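Local coordinates for hypothetical protein (Fusobacterium nucleatum subsp. nucleatum, PDB 2GSL) that might act as a ribonuclease in RNA processing, consistent with its ribonuclease III domain and its bound magnesium ion, at residues A[28-33]-A[46-51]; A[55-60]-A[101-106]; A[6-11]-A[69-74]. One frame throughout, in Å; residues are numbered along the deposited sequence.

Contact 1: A[28-33]-A[46-51]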
loop_
_atom_site.group_PDB
_atom_site.type_symbol
_atom_site.label_atom_id
_atom_site.label_comp_id
_atom_site.label_asym_id
_atom_site.label_seq_id
_atom_site.Cartn_x
_atom_site.Cartn_y
_atom_site.Cartn_z
ATOM N N LEU A 28 1.810 -1.721 3.096
ATOM C CA LEU A 28 2.942 -0.790 3.201
ATOM C C LEU A 28 3.692 -0.887 4.518
ATOM O O LEU A 28 4.901 -1.086 4.527
ATOM C CB LEU A 28 2.467 0.653 3.006
ATOM C CG LEU A 28 3.562 1.705 3.001
ATOM C CD1 LEU A 28 4.665 1.282 2.032
ATOM C CD2 LEU A 28 2.976 3.026 2.598
ATOM N N GLU A 29 2.977 -0.734 5.623
ATOM C CA GLU A 29 3.598 -0.813 6.924
ATOM C C GLU A 29 4.276 -2.166 7.138
ATOM O O GLU A 29 5.412 -2.215 7.614
ATOM C CB GLU A 29 2.563 -0.549 8.012
ATOM C CG GLU A 29 2.138 0.905 8.077
ATOM C CD GLU A 29 3.332 1.859 8.097
ATOM O OE1 GLU A 29 3.493 2.650 7.130
ATOM O OE2 GLU A 29 4.106 1.805 9.078
ATOM N N ILE A 30 3.605 -3.262 6.773
ATOM C CA ILE A 30 4.192 -4.597 6.952
ATOM C C ILE A 30 5.443 -4.782 6.093
ATOM O O ILE A 30 6.468 -5.255 6.580
ATOM C CB ILE A 30 3.167 -5.734 6.641
ATOM C CG1 ILE A 30 2.042 -5.707 7.676
ATOM C CG2 ILE A 30 3.838 -7.091 6.697
ATOM C CD1 ILE A 30 2.522 -5.713 9.114
ATOM N N ARG A 31 5.385 -4.399 4.825
ATOM C CA ARG A 31 6.567 -4.567 4.002
ATOM C C ARG A 31 7.713 -3.728 4.548
ATOM O O ARG A 31 8.867 -4.177 4.574
ATOM C CB ARG A 31 6.274 -4.184 2.569
ATOM C CG ARG A 31 5.198 -5.036 1.959
ATOM C CD ARG A 31 5.173 -4.786 0.492
ATOM N NE ARG A 31 4.158 -5.558 -0.194
ATOM C CZ ARG A 31 3.945 -5.485 -1.505
ATOM N NH1 ARG A 31 4.693 -4.671 -2.246
ATOM N NH2 ARG A 31 2.983 -6.208 -2.078
ATOM N N LYS A 32 7.398 -2.517 5.010
ATOM C CA LYS A 32 8.419 -1.633 5.565
ATOM C C LYS A 32 9.228 -2.285 6.679
ATOM O O LYS A 32 10.458 -2.316 6.627
ATOM C CB LYS A 32 7.798 -0.360 6.127
ATOM C CG LYS A 32 7.373 0.644 5.101
ATOM C CD LYS A 32 7.443 2.047 5.691
ATOM C CE LYS A 32 6.572 2.171 6.932
ATOM N NZ LYS A 32 6.494 3.565 7.464
ATOM N N TYR A 33 8.526 -2.777 7.698
ATOM C CA TYR A 33 9.165 -3.419 8.841
ATOM C C TYR A 33 9.995 -4.631 8.447
ATOM O O TYR A 33 11.051 -4.859 9.010
ATOM C CB TYR A 33 8.111 -3.852 9.871
ATOM C CG TYR A 33 8.639 -4.772 10.970
ATOM C CD1 TYR A 33 8.359 -6.145 10.957
ATOM C CD2 TYR A 33 9.388 -4.263 12.039
ATOM C CE1 TYR A 33 8.800 -6.990 11.987
ATOM C CE2 TYR A 33 9.839 -5.098 13.073
ATOM C CZ TYR A 33 9.537 -6.459 13.039
ATOM O OH TYR A 33 9.957 -7.291 14.056
ATOM N N LYS A 46 7.222 -14.272 2.209
ATOM C CA LYS A 46 6.646 -15.229 3.149
ATOM C C LYS A 46 6.250 -14.581 4.477
ATOM O O LYS A 46 5.169 -14.857 5.000
ATOM C CB LYS A 46 7.636 -16.365 3.408
ATOM C CG LYS A 46 7.174 -17.368 4.452
ATOM C CD LYS A 46 8.207 -18.459 4.675
ATOM C CE LYS A 46 9.488 -17.914 5.266
ATOM N NZ LYS A 46 10.539 -18.977 5.280
ATOM N N TYR A 47 7.125 -13.738 5.025
ATOM C CA TYR A 47 6.844 -13.051 6.297
ATOM C C TYR A 47 5.743 -11.996 6.154
ATOM O O TYR A 47 4.997 -11.730 7.102
ATOM C CB TYR A 47 8.101 -12.358 6.854
ATOM C CG TYR A 47 9.103 -13.288 7.495
ATOM C CD1 TYR A 47 9.718 -14.291 6.752
ATOM C CD2 TYR A 47 9.444 -13.165 8.843
ATOM C CE1 TYR A 47 10.648 -15.150 7.327
ATOM C CE2 TYR A 47 10.378 -14.022 9.432
ATOM C CZ TYR A 47 10.976 -15.015 8.661
ATOM O OH TYR A 47 11.900 -15.882 9.208
ATOM N N VAL A 48 5.663 -11.392 4.970
ATOM C CA VAL A 48 4.665 -10.371 4.700
ATOM C C VAL A 48 3.277 -10.994 4.644
ATOM O O VAL A 48 2.356 -10.530 5.325
ATOM C CB VAL A 48 4.947 -9.656 3.372
ATOM C CG1 VAL A 48 3.846 -8.659 3.080
ATOM C CG2 VAL A 48 6.293 -8.950 3.442
ATOM N N LYS A 49 3.137 -12.049 3.841
ATOM C CA LYS A 49 1.861 -12.738 3.686
ATOM C C LYS A 49 1.340 -13.261 5.008
ATOM O O LYS A 49 0.128 -13.390 5.219
ATOM C CB LYS A 49 1.987 -13.913 2.715
ATOM C CG LYS A 49 2.254 -13.504 1.290
ATOM C CD LYS A 49 2.138 -14.681 0.340
ATOM C CE LYS A 49 2.449 -14.250 -1.101
ATOM N NZ LYS A 49 2.344 -15.365 -2.100
ATOM N N ALA A 50 2.264 -13.568 5.903
ATOM C CA ALA A 50 1.892 -14.087 7.195
ATOM C C ALA A 50 1.097 -13.075 7.991
ATOM O O ALA A 50 0.155 -13.453 8.673
ATOM C CB ALA A 50 3.139 -14.502 7.966
ATOM N N LYS A 51 1.448 -11.795 7.919
ATOM C CA LYS A 51 0.699 -10.812 8.708
ATOM C C LYS A 51 -0.216 -9.947 7.868
ATOM O O LYS A 51 -0.726 -8.939 8.341
ATOM C CB LYS A 51 1.632 -9.880 9.494
ATOM C CG LYS A 51 2.970 -10.443 9.880
ATOM C CD LYS A 51 2.879 -11.686 10.724
ATOM C CE LYS A 51 4.297 -12.213 10.962
ATOM N NZ LYS A 51 5.086 -12.246 9.667
#
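Ile30 and Val48 form the close part of this helix pair: CG2 of Ile30 lies 3.9 Å from CG1 of Val48 and equally near its CA, the two side chains sliding past one another in opposite directions. With CG1 anti to the backbone N (chi1 177°), Val48 sets that one methyl between both neighbours, since it also lies 4.0 Å from CG of Arg31. Farther along, CD1 of Ile30 meets CB of Lys51 at 4.3 Å. The Lys51 chain then turns away, and the amine of this buried residue is bonded within its own helix, NZ standing 2.6 Å from Tyr47 O in the carbonyl plane, on a lone pair, with a second bond to Tyr34. Packing thins beyond this apolar patch: no hydrogen bond crosses between the segments, and Lys49 points away, exposed. Arg31 runs extended into the subunit interface, where it is anchored by Asp23 and Phe20 of the second subunit and by Glu27 of its own chain. The segment axes are 9.5 Å apart with 143° between their directions, roughly antiparallel but splayed, as helices 15-34 and 41-52 double back. Helix 115-127 packs on Ile30 through Val125, and the same Phe20 on Val48.

Contact 2: A[55-60]-A[101-106]. With MG (magnesium ion), chain G.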
loop_
_atom_site.group_PDB
_atom_site.type_symbol
_atom_site.label_atom_id
_atom_site.label_comp_id
_atom_site.label_asym_id
_atom_site.label_seq_id
_atom_site.Cartn_x
_atom_site.Cartn_y
_atom_site.Cartn_z
ATOM N N LYS A 55 -6.915 -14.091 8.464
ATOM C CA LYS A 55 -6.816 -14.724 9.781
ATOM C C LYS A 55 -6.019 -13.876 10.766
ATOM O O LYS A 55 -6.430 -13.710 11.922
ATOM C CB LYS A 55 -6.189 -16.120 9.683
ATOM C CG LYS A 55 -7.083 -17.148 9.007
ATOM C CD LYS A 55 -6.372 -18.480 8.860
ATOM C CE LYS A 55 -6.288 -19.231 10.196
ATOM N NZ LYS A 55 -7.647 -19.660 10.690
ATOM N N TYR A 56 -4.889 -13.332 10.318
ATOM C CA TYR A 56 -4.069 -12.513 11.205
ATOM C C TYR A 56 -4.732 -11.168 11.528
ATOM O O TYR A 56 -4.916 -10.828 12.697
ATOM C CB TYR A 56 -2.670 -12.297 10.614
ATOM C CG TYR A 56 -1.685 -11.723 11.614
ATOM C CD1 TYR A 56 -1.552 -10.345 11.771
ATOM C CD2 TYR A 56 -0.947 -12.558 12.459
ATOM C CE1 TYR A 56 -0.726 -9.809 12.741
ATOM C CE2 TYR A 56 -0.113 -12.030 13.439
ATOM C CZ TYR A 56 -0.013 -10.649 13.576
ATOM O OH TYR A 56 0.770 -10.102 14.574
ATOM N N GLN A 57 -5.107 -10.398 10.515
ATOM C CA GLN A 57 -5.740 -9.118 10.810
ATOM C C GLN A 57 -6.873 -9.330 11.820
ATOM O O GLN A 57 -7.115 -8.475 12.679
ATOM C CB GLN A 57 -6.287 -8.484 9.543
ATOM C CG GLN A 57 -5.455 -8.778 8.340
ATOM C CD GLN A 57 -5.649 -7.763 7.250
ATOM O OE1 GLN A 57 -5.304 -6.594 7.423
ATOM N NE2 GLN A 57 -6.202 -8.193 6.115
ATOM N N SER A 58 -7.549 -10.477 11.727
ATOM C CA SER A 58 -8.652 -10.815 12.630
ATOM C C SER A 58 -8.188 -10.915 14.085
ATOM O O SER A 58 -8.903 -10.511 15.006
ATOM C CB SER A 58 -9.309 -12.140 12.209
ATOM O OG SER A 58 -10.330 -12.523 13.129
ATOM N N LEU A 59 -6.999 -11.465 14.296
ATOM C CA LEU A 59 -6.484 -11.568 15.651
ATOM C C LEU A 59 -6.209 -10.159 16.117
ATOM O O LEU A 59 -6.480 -9.815 17.267
ATOM C CB LEU A 59 -5.186 -12.369 15.690
ATOM C CG LEU A 59 -5.312 -13.887 15.534
ATOM C CD1 LEU A 59 -3.932 -14.530 15.657
ATOM C CD2 LEU A 59 -6.255 -14.432 16.613
ATOM N N ILE A 60 -5.674 -9.341 15.215
ATOM C CA ILE A 60 -5.380 -7.966 15.560
ATOM C C ILE A 60 -6.653 -7.273 16.009
ATOM O O ILE A 60 -6.743 -6.787 17.136
ATOM C CB ILE A 60 -4.795 -7.186 14.364
ATOM C CG1 ILE A 60 -3.429 -7.756 13.990
ATOM C CG2 ILE A 60 -4.661 -5.705 14.721
ATOM C CD1 ILE A 60 -2.396 -7.632 15.090
ATOM N N ALA A 101 -13.084 -5.018 8.876
ATOM C CA ALA A 101 -13.343 -4.028 9.894
ATOM C C ALA A 101 -12.005 -3.429 10.315
ATOM O O ALA A 101 -11.893 -2.219 10.538
ATOM C CB ALA A 101 -14.049 -4.669 11.087
ATOM N N LEU A 102 -10.993 -4.286 10.424
ATOM C CA LEU A 102 -9.661 -3.836 10.807
ATOM C C LEU A 102 -9.102 -2.915 9.718
ATOM O O LEU A 102 -8.598 -1.835 10.021
ATOM C CB LEU A 102 -8.735 -5.046 11.038
ATOM C CG LEU A 102 -7.269 -4.950 11.517
ATOM C CD1 LEU A 102 -6.366 -4.626 10.346
ATOM C CD2 LEU A 102 -7.129 -3.948 12.625
ATOM N N GLU A 103 -9.208 -3.313 8.453
ATOM C CA GLU A 103 -8.692 -2.464 7.378
ATOM C C GLU A 103 -9.532 -1.196 7.225
ATOM O O GLU A 103 -9.089 -0.213 6.634
ATOM C CB GLU A 103 -8.668 -3.214 6.036
ATOM C CG GLU A 103 -7.874 -4.494 6.049
ATOM C CD GLU A 103 -7.652 -5.071 4.671
ATOM O OE1 GLU A 103 -6.477 -5.376 4.355
ATOM O OE2 GLU A 103 -8.632 -5.234 3.897
ATOM N N ALA A 104 -10.746 -1.226 7.757
ATOM C CA ALA A 104 -11.630 -0.082 7.668
ATOM C C ALA A 104 -11.164 0.941 8.686
ATOM O O ALA A 104 -11.075 2.131 8.393
ATOM C CB ALA A 104 -13.062 -0.504 7.953
ATOM N N ILE A 105 -10.867 0.471 9.890
ATOM C CA ILE A 105 -10.385 1.350 10.945
ATOM C C ILE A 105 -9.037 1.954 10.536
ATOM O O ILE A 105 -8.847 3.159 10.635
ATOM C CB ILE A 105 -10.221 0.594 12.262
ATOM C CG1 ILE A 105 -11.593 0.154 12.764
ATOM C CG2 ILE A 105 -9.519 1.475 13.278
ATOM C CD1 ILE A 105 -11.536 -0.789 13.938
ATOM N N ILE A 106 -8.114 1.115 10.071
ATOM C CA ILE A 106 -6.810 1.598 9.642
ATOM C C ILE A 106 -7.032 2.650 8.555
ATOM O O ILE A 106 -6.437 3.725 8.588
ATOM C CB ILE A 106 -5.891 0.435 9.072
ATOM C CG1 ILE A 106 -5.509 -0.554 10.174
ATOM C CG2 ILE A 106 -4.574 1.003 8.534
ATOM C CD1 ILE A 106 -4.523 0.017 11.192
HETATM MG MG MG G . -6.594 -7.306 3.028
HETATM O O HOH W 1 -8.232 -6.663 1.567
HETATM O O HOH W 2 -4.333 -7.548 3.650
HETATM O O HOH W 3 -6.064 -8.652 1.176
#
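The amide of Gln57 and the carboxylate of Glu103 stand almost perpendicular, their planes 87° apart. Glu103 OE1 comes up to the amide between its two polar atoms, 3.5 Å from OE1 of Gln57 and 3.3 Å from NE2, and the second approach is a weak N-H...O hydrogen bond of 154°. Glu103 CG and water 2 lie on opposite sides of the amide plane. The amide and the magnesium ion lie on the same side of the carboxylate plane; the ion is about 1.3 Å off it. Glu103 OE1 binds magnesium at 2.4 Å, whereas OE2 is 3.0 Å from the ion and instead accepts a hydrogen bond from water 1, itself a magnesium ligand. The carboxylate is thus gripped through both oxygens. Three waters and Asp23, the probable active-site residue, complete the observed coordination. This is the metal centre of an all-helical ribonuclease III domain, built where segments 55-60 and 101-106 of helices 54-64 and 93-111 cross at 65°, their axes 9.6 Å apart; Gln57 reaches in from the first helix as a second-shell residue that probably helps to orient the Glu103 carboxylate. Beside the metal site the contact becomes apolar. Leu102, the residue before Glu103, has CG anti to its backbone nitrogen and sends CD1 over Gln57 CB at 3.9 Å and CD2 onto CG2 of Ile60, one turn on from Gln57, at 3.7 Å. Trp26 of helix 15-34 packs on both Gln57 and Leu102, Tyr61 touches Leu102, and Ile60 continues onto Ile124 and Val125 of helix 115-127.

Contact 3: A[6-11]-A[69-74]; sequences FSKDIR and DEEFKV
Lys8 brings its amine up beside OE2 of Glu71, past the end of the carboxylate and not over its face, CE lying 3.9 Å and NZ 3.6 Å from Glu71 OE2. At that separation the ion pair is a long salt bridge. The two chains come from opposite directions: Glu71 projects straight from its helix, extended beyond CG, while Lys8 bends at chi2 (60°) before running out to its amine. Asp9 reaches the same oxygen from another direction, crossing Glu71 at about a right angle with Asp9 OD2 3.8 Å from Glu71 OE2 and the carboxylate planes 55° apart. Since Lys8 NZ is also 4.4 Å from Asp9 OD2, the three charged ends form an open triangle in which one ammonium faces two carboxylates. The burial is small, 86 Å² summed over both sides, and the nearest CA atoms, those of Asp9 and Glu71, remain 9.5 Å apart, so side chains alone bridge the segments. The contact sets the N-terminal loop before helix 15-34 beside the first turn of helix 70-80. Leu112 touches all three charged residues, and Arg78 of helix 70-80 bonds to the backbone oxygen of Asp9. Chemically, the positive charge of Lys8 probably offsets part of the repulsion between Asp9 and Glu71, and the closeness of two carboxylates may raise the proton affinity of one of them, perhaps Asp9, the more buried of the two.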
loop_
_atom_site.group_PDB
_atom_site.type_symbol
_atom_site.label_atom_id
_atom_site.label_comp_id
_atom_site.label_asym_id
_atom_site.label_seq_id
_atom_site.Cartn_x
_atom_site.Cartn_y
_atom_site.Cartn_z
ATOM N N PHE A 6 -11.441 15.503 0.776
ATOM C CA PHE A 6 -12.426 14.430 0.839
ATOM C C PHE A 6 -13.591 14.812 1.758
ATOM O O PHE A 6 -13.817 15.996 2.029
ATOM C CB PHE A 6 -11.755 13.148 1.347
ATOM C CG PHE A 6 -10.267 13.098 1.105
ATOM C CD1 PHE A 6 -9.746 13.162 -0.186
ATOM C CD2 PHE A 6 -9.383 12.988 2.174
ATOM C CE1 PHE A 6 -8.367 13.120 -0.408
ATOM C CE2 PHE A 6 -8.004 12.945 1.964
ATOM C CZ PHE A 6 -7.496 13.011 0.668
ATOM N N SER A 7 -14.322 13.802 2.227
ATOM C CA SER A 7 -15.463 13.990 3.126
ATOM C C SER A 7 -15.218 13.242 4.435
ATOM O O SER A 7 -14.199 12.569 4.586
ATOM C CB SER A 7 -16.747 13.461 2.482
ATOM O OG SER A 7 -17.130 14.237 1.358
ATOM N N LYS A 8 -16.151 13.355 5.377
ATOM C CA LYS A 8 -16.018 12.679 6.671
ATOM C C LYS A 8 -16.080 11.162 6.498
ATOM O O LYS A 8 -16.594 10.664 5.496
ATOM C CB LYS A 8 -17.123 13.137 7.637
ATOM C CG LYS A 8 -16.919 12.687 9.086
ATOM C CD LYS A 8 -15.608 13.234 9.653
ATOM C CE LYS A 8 -15.376 12.802 11.092
ATOM N NZ LYS A 8 -14.089 13.333 11.620
ATOM N N ASP A 9 -15.548 10.438 7.481
ATOM C CA ASP A 9 -15.530 8.978 7.452
ATOM C C ASP A 9 -16.934 8.416 7.372
ATOM O O ASP A 9 -17.130 7.250 7.029
ATOM C CB ASP A 9 -14.844 8.424 8.700
ATOM C CG ASP A 9 -13.485 9.044 8.940
ATOM O OD1 ASP A 9 -12.728 9.217 7.960
ATOM O OD2 ASP A 9 -13.169 9.348 10.111
ATOM N N ILE A 10 -17.908 9.247 7.712
ATOM C CA ILE A 10 -19.297 8.833 7.663
ATOM C C ILE A 10 -20.028 9.724 6.680
ATOM O O ILE A 10 -21.112 9.378 6.219
ATOM C CB ILE A 10 -19.977 8.940 9.055
ATOM C CG1 ILE A 10 -20.055 10.403 9.502
ATOM C CG2 ILE A 10 -19.192 8.114 10.078
ATOM C CD1 ILE A 10 -20.877 10.612 10.758
ATOM N N ARG A 11 -19.425 10.869 6.357
ATOM C CA ARG A 11 -20.029 11.827 5.429
ATOM C C ARG A 11 -20.479 11.130 4.157
ATOM O O ARG A 11 -21.551 11.420 3.623
ATOM C CB ARG A 11 -19.038 12.936 5.067
ATOM C CG ARG A 11 -19.651 14.096 4.280
ATOM C CD ARG A 11 -20.537 14.972 5.165
ATOM N NE ARG A 11 -21.100 16.101 4.431
ATOM C CZ ARG A 11 -21.745 17.116 4.999
ATOM N NH1 ARG A 11 -22.225 18.098 4.247
ATOM N NH2 ARG A 11 -21.907 17.154 6.318
ATOM N N ASP A 69 -10.821 4.253 20.420
ATOM C CA ASP A 69 -11.754 5.341 20.690
ATOM C C ASP A 69 -13.127 5.007 20.113
ATOM O O ASP A 69 -13.245 4.202 19.185
ATOM C CB ASP A 69 -11.264 6.668 20.079
ATOM C CG ASP A 69 -9.956 7.169 20.691
ATOM O OD1 ASP A 69 -9.827 7.161 21.935
ATOM O OD2 ASP A 69 -9.059 7.585 19.925
ATOM N N GLU A 70 -14.157 5.636 20.669
ATOM C CA GLU A 70 -15.538 5.433 20.239
ATOM C C GLU A 70 -15.723 5.529 18.725
ATOM O O GLU A 70 -16.287 4.626 18.095
ATOM C CB GLU A 70 -16.446 6.460 20.926
ATOM C CG GLU A 70 -17.070 5.976 22.221
ATOM C CD GLU A 70 -18.108 4.891 21.983
ATOM O OE1 GLU A 70 -18.634 4.335 22.976
ATOM O OE2 GLU A 70 -18.399 4.599 20.799
ATOM N N GLU A 71 -15.256 6.637 18.155
ATOM C CA GLU A 71 -15.367 6.893 16.718
ATOM C C GLU A 71 -14.932 5.707 15.852
ATOM O O GLU A 71 -15.527 5.431 14.805
ATOM C CB GLU A 71 -14.543 8.135 16.360
ATOM C CG GLU A 71 -14.293 8.350 14.874
ATOM C CD GLU A 71 -13.483 9.611 14.605
ATOM O OE1 GLU A 71 -12.443 9.824 15.283
ATOM O OE2 GLU A 71 -13.883 10.388 13.706
ATOM N N PHE A 72 -13.895 5.009 16.300
ATOM C CA PHE A 72 -13.367 3.870 15.574
ATOM C C PHE A 72 -14.165 2.609 15.820
ATOM O O PHE A 72 -14.405 1.825 14.902
ATOM C CB PHE A 72 -11.906 3.660 15.957
ATOM C CG PHE A 72 -11.028 4.796 15.560
ATOM C CD1 PHE A 72 -10.260 5.465 16.501
ATOM C CD2 PHE A 72 -11.012 5.237 14.242
ATOM C CE1 PHE A 72 -9.491 6.568 16.128
ATOM C CE2 PHE A 72 -10.254 6.332 13.859
ATOM C CZ PHE A 72 -9.493 7.000 14.796
ATOM N N LYS A 73 -14.572 2.408 17.067
ATOM C CA LYS A 73 -15.353 1.235 17.419
ATOM C C LYS A 73 -16.584 1.140 16.510
ATOM O O LYS A 73 -16.975 0.048 16.089
ATOM C CB LYS A 73 -15.790 1.311 18.884
ATOM C CG LYS A 73 -14.656 1.295 19.899
ATOM C CD LYS A 73 -15.204 1.093 21.308
ATOM C CE LYS A 73 -14.131 0.571 22.261
ATOM N NZ LYS A 73 -14.689 0.184 23.604
ATOM N N VAL A 74 -17.181 2.299 16.211
ATOM C CA VAL A 74 -18.360 2.396 15.349
ATOM C C VAL A 74 -18.019 1.893 13.945
ATOM O O VAL A 74 -18.681 0.993 13.412
ATOM C CB VAL A 74 -18.872 3.881 15.256
ATOM C CG1 VAL A 74 -20.088 3.982 14.333
ATOM C CG2 VAL A 74 -19.247 4.396 16.642
#

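Contact 2 holds the magnesium ion, and the other two lie on opposite sides of the chain's centre, 26 Å apart between their centres. Contact 1 adjoins contact 2, with Ala50 O 3.6 Å from Tyr56 CB where helix 41-52 leads into helix 54-64; its Ile30 side chain is about 10 Å from the metal, but its Arg31 salt-bridges Asp23 of the second subunit, the counterpart of the residue that binds magnesium with Glu103. Contact 3 centres 16 Å from contact 2 and meets it through Ile105 CG1 and Phe72 O, 3.9 Å apart, away from the metal site. Along the sequence, contact 1 is nested within the loop closed by contact 3, whereas contacts 2 and 3 alternate.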